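Local coordinates for DUF192 domain-containing protein (Novosphingobium aromaticivorans, PDB 3M7A) that is of unknown function but belongs to the DUF192 (COG1430) family and probably carries a signal sequence, consistent with a bacterial lipoprotein, at residues R94-A99 with G114-V119. Numbering follows the deposited sequence.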
ATOM      1  N   ARG A  94      -1.178 -12.699  -0.613  1.00  5.78           N
ATOM      2  CA  ARG A  94      -0.445 -12.536  -1.869  1.00  5.91           C
ATOM      3  C   ARG A  94      -1.078 -11.428  -2.711  1.00  6.21           C
ATOM      4  O   ARG A  94      -2.302 -11.217  -2.712  1.00  6.21           O
ATOM      5  CB  ARG A  94      -0.367 -13.854  -2.645  1.00  5.55           C
ATOM      6  CG  ARG A  94       0.452 -14.883  -1.939  1.00  7.25           C
ATOM      7  CD  ARG A  94       0.631 -16.162  -2.758  1.00  7.77           C
ATOM      8  NE  ARG A  94       1.442 -17.121  -1.998  1.00  9.16           N
ATOM      9  CZ  ARG A  94       2.773 -17.108  -1.895  1.00  8.56           C
ATOM     10  NH1 ARG A  94       3.502 -16.178  -2.509  1.00 10.71           N
ATOM     11  NH2 ARG A  94       3.384 -18.010  -1.127  1.00 10.90           N
ATOM     12  N   VAL A  95      -0.231 -10.745  -3.478  1.00  5.75           N
ATOM     13  CA  VAL A  95      -0.696  -9.707  -4.392  1.00  5.41           C
ATOM     14  C   VAL A  95      -1.558 -10.359  -5.472  1.00  5.76           C
ATOM     15  O   VAL A  95      -1.141 -11.308  -6.128  1.00  8.24           O
ATOM     16  CB  VAL A  95       0.498  -8.961  -5.027  1.00  5.47           C
ATOM     17  CG1 VAL A  95       0.016  -7.938  -6.078  1.00  6.49           C
ATOM     18  CG2 VAL A  95       1.399  -8.294  -3.970  1.00  6.97           C
HETATM   19  N   MSE A  96      -2.770  -9.837  -5.646  1.00  5.92           N
HETATM   20  CA  MSE A  96      -3.668 -10.264  -6.711  1.00  5.56           C
HETATM   21  C   MSE A  96      -3.447  -9.472  -7.997  1.00  6.64           C
HETATM   22  O   MSE A  96      -3.410 -10.037  -9.097  1.00  8.12           O
HETATM   23  CB  MSE A  96      -5.129 -10.084  -6.297  1.00  6.42           C
HETATM   24  CG  MSE A  96      -5.547 -10.951  -5.139  1.00  7.78           C
HETATM   25 SE   MSE A  96      -7.400 -10.700  -4.636  0.75  8.76          SE
HETATM   26  CE  MSE A  96      -7.326  -8.875  -4.049  1.00  7.62           C
ATOM     27  N   ASN A  97      -3.345  -8.163  -7.859  1.00  6.19           N
ATOM     28  CA  ASN A  97      -3.279  -7.270  -8.974  1.00  5.98           C
ATOM     29  C   ASN A  97      -2.780  -5.913  -8.476  1.00  5.51           C
ATOM     30  O   ASN A  97      -2.810  -5.604  -7.266  1.00  5.78           O
ATOM     31  CB  ASN A  97      -4.624  -7.113  -9.710  1.00  5.89           C
ATOM     32  CG  ASN A  97      -5.695  -6.401  -8.905  1.00  6.72           C
ATOM     33  OD1 ASN A  97      -6.115  -6.877  -7.841  1.00  6.84           O
ATOM     34  ND2 ASN A  97      -6.173  -5.280  -9.435  1.00  8.78           N
ATOM     35  N   ILE A  98      -2.274  -5.116  -9.415  1.00  6.50           N
ATOM     36  CA  ILE A  98      -1.728  -3.808  -9.125  1.00  6.41           C
ATOM     37  C   ILE A  98      -2.393  -2.807 -10.074  1.00  5.89           C
ATOM     38  O   ILE A  98      -2.421  -3.046 -11.285  1.00  8.52           O
ATOM     39  CB  ILE A  98      -0.193  -3.796  -9.331  1.00  6.81           C
ATOM     40  CG1 ILE A  98       0.506  -4.862  -8.443  1.00  7.55           C
ATOM     41  CG2 ILE A  98       0.366  -2.378  -9.060  1.00  7.34           C
ATOM     42  CD1 ILE A  98       1.983  -5.009  -8.710  1.00 10.30           C
ATOM     43  N   ALA A  99      -2.904  -1.708  -9.533  1.00  6.63           N
ATOM     44  CA  ALA A  99      -3.317  -0.561 -10.346  1.00  5.23           C
ATOM     45  C   ALA A  99      -2.105   0.361 -10.396  1.00  6.04           C
ATOM     46  O   ALA A  99      -1.862   1.103  -9.446  1.00  6.58           O
ATOM     47  CB  ALA A  99      -4.536   0.149  -9.787  1.00  6.64           C
ATOM     48  N   GLY A 114     -10.638  -9.213  -6.566  1.00  8.73           N
ATOM     49  CA  GLY A 114     -11.561 -10.001  -5.762  1.00  8.64           C
ATOM     50  C   GLY A 114     -11.515  -9.578  -4.313  1.00  8.60           C
ATOM     51  O   GLY A 114     -10.940  -8.528  -3.998  1.00  7.76           O
ATOM     52  N   PRO A 115     -12.059 -10.410  -3.402  1.00  8.69           N
ATOM     53  CA  PRO A 115     -11.990 -10.137  -1.966  1.00  6.98           C
ATOM     54  C   PRO A 115     -10.593  -9.682  -1.564  1.00  7.04           C
ATOM     55  O   PRO A 115      -9.603 -10.321  -1.888  1.00  7.11           O
ATOM     56  CB  PRO A 115     -12.408 -11.468  -1.342  1.00  8.28           C
ATOM     57  CG  PRO A 115     -13.366 -12.049  -2.351  1.00  9.45           C
ATOM     58  CD  PRO A 115     -12.815 -11.646  -3.706  1.00  9.20           C
ATOM     59  N   THR A 116     -10.568  -8.547  -0.891  1.00  6.85           N
ATOM     60  CA  THR A 116      -9.332  -7.819  -0.641  1.00  6.22           C
ATOM     61  C   THR A 116      -9.067  -7.758   0.869  1.00  5.83           C
ATOM     62  O   THR A 116      -9.807  -7.091   1.611  1.00  6.52           O
ATOM     63  CB  THR A 116      -9.445  -6.398  -1.176  1.00  6.88           C
ATOM     64  OG1 THR A 116      -9.875  -6.435  -2.540  1.00  6.92           O
ATOM     65  CG2 THR A 116      -8.119  -5.657  -1.087  1.00  8.99           C
ATOM     66  N   LEU A 117      -8.042  -8.482   1.325  1.00  5.53           N
ATOM     67  CA  LEU A 117      -7.613  -8.471   2.720  1.00  5.77           C
ATOM     68  C   LEU A 117      -6.864  -7.184   3.067  1.00  5.28           C
ATOM     69  O   LEU A 117      -6.982  -6.675   4.181  1.00  5.63           O
ATOM     70  CB  LEU A 117      -6.747  -9.713   2.974  1.00  6.01           C
ATOM     71  CG  LEU A 117      -6.189  -9.818   4.392  1.00  6.54           C
ATOM     72  CD1 LEU A 117      -7.309  -9.976   5.434  1.00  9.27           C
ATOM     73  CD2 LEU A 117      -5.230 -11.004   4.471  1.00  9.10           C
ATOM     74  N   ALA A 118      -6.041  -6.699   2.143  1.00  4.88           N
ATOM     75  CA  ALA A 118      -5.242  -5.499   2.384  1.00  5.07           C
ATOM     76  C   ALA A 118      -4.958  -4.804   1.066  1.00  4.57           C
ATOM     77  O   ALA A 118      -5.027  -5.408   0.007  1.00  4.83           O
ATOM     78  CB  ALA A 118      -3.927  -5.862   3.105  1.00  5.17           C
ATOM     79  N   VAL A 119      -4.601  -3.534   1.148  1.00  4.71           N
ATOM     80  CA  VAL A 119      -4.120  -2.761   0.034  1.00  4.99           C
ATOM     81  C   VAL A 119      -2.892  -1.997   0.495  1.00  4.37           C
ATOM     82  O   VAL A 119      -2.886  -1.445   1.579  1.00  4.98           O
ATOM     83  CB  VAL A 119      -5.186  -1.765  -0.475  1.00  5.12           C
ATOM     84  CG1 VAL A 119      -4.678  -0.995  -1.692  1.00  7.86           C
ATOM     85  CG2 VAL A 119      -6.497  -2.515  -0.825  1.00  6.18           C
TER
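The corner at G114, which leads through the classic beta bulge of L117 and A118 into strand 118-123, receives the side chain of M96, present as selenomethionine near the start of strand 95-102. Both strands pair with strand 84-89 in the mixed sheet, and the contact lies near the end of that strand, where P115 touches L91 in the loop that follows. The side chain of M96 runs out extended as far as SE and then bends (chi3 -65°), which brings the terminal methyl up to the turn. There CE meets the carbonyl O of P115 at 3.5 Å and the carbonyl O of G114 at 3.6 Å. More loosely, it approaches OG1 of T116 at 3.8 Å. SE itself lies 3.5 Å from P115 O. Inside the turn, T116 OG1 donates to G114 O at 2.8 Å, nearly in line with the carbonyl (C=O...OG1 163°); with OG1 placed beside its own backbone N (chi1 -52°), the hydroxyl reaches back past the backbone of P115 to the carbonyl two residues earlier. The same OG1 also bonds to A73 N, tying the turn to strand 72-75. A valine in place of T116 would probably leave G114 O without this donor and A73 N without its partner, allowing the corner beside the M96 methyl to shift. N97 adds a polar link beside M96, its amide bonding to A113 N and P111 O. Across the two segments the contact is thus van der Waals, a thioether-like group and its methyl set against oxygens, while one bond inside the turn and one to A73 hold G114 O and the T116 hydroxyl in place.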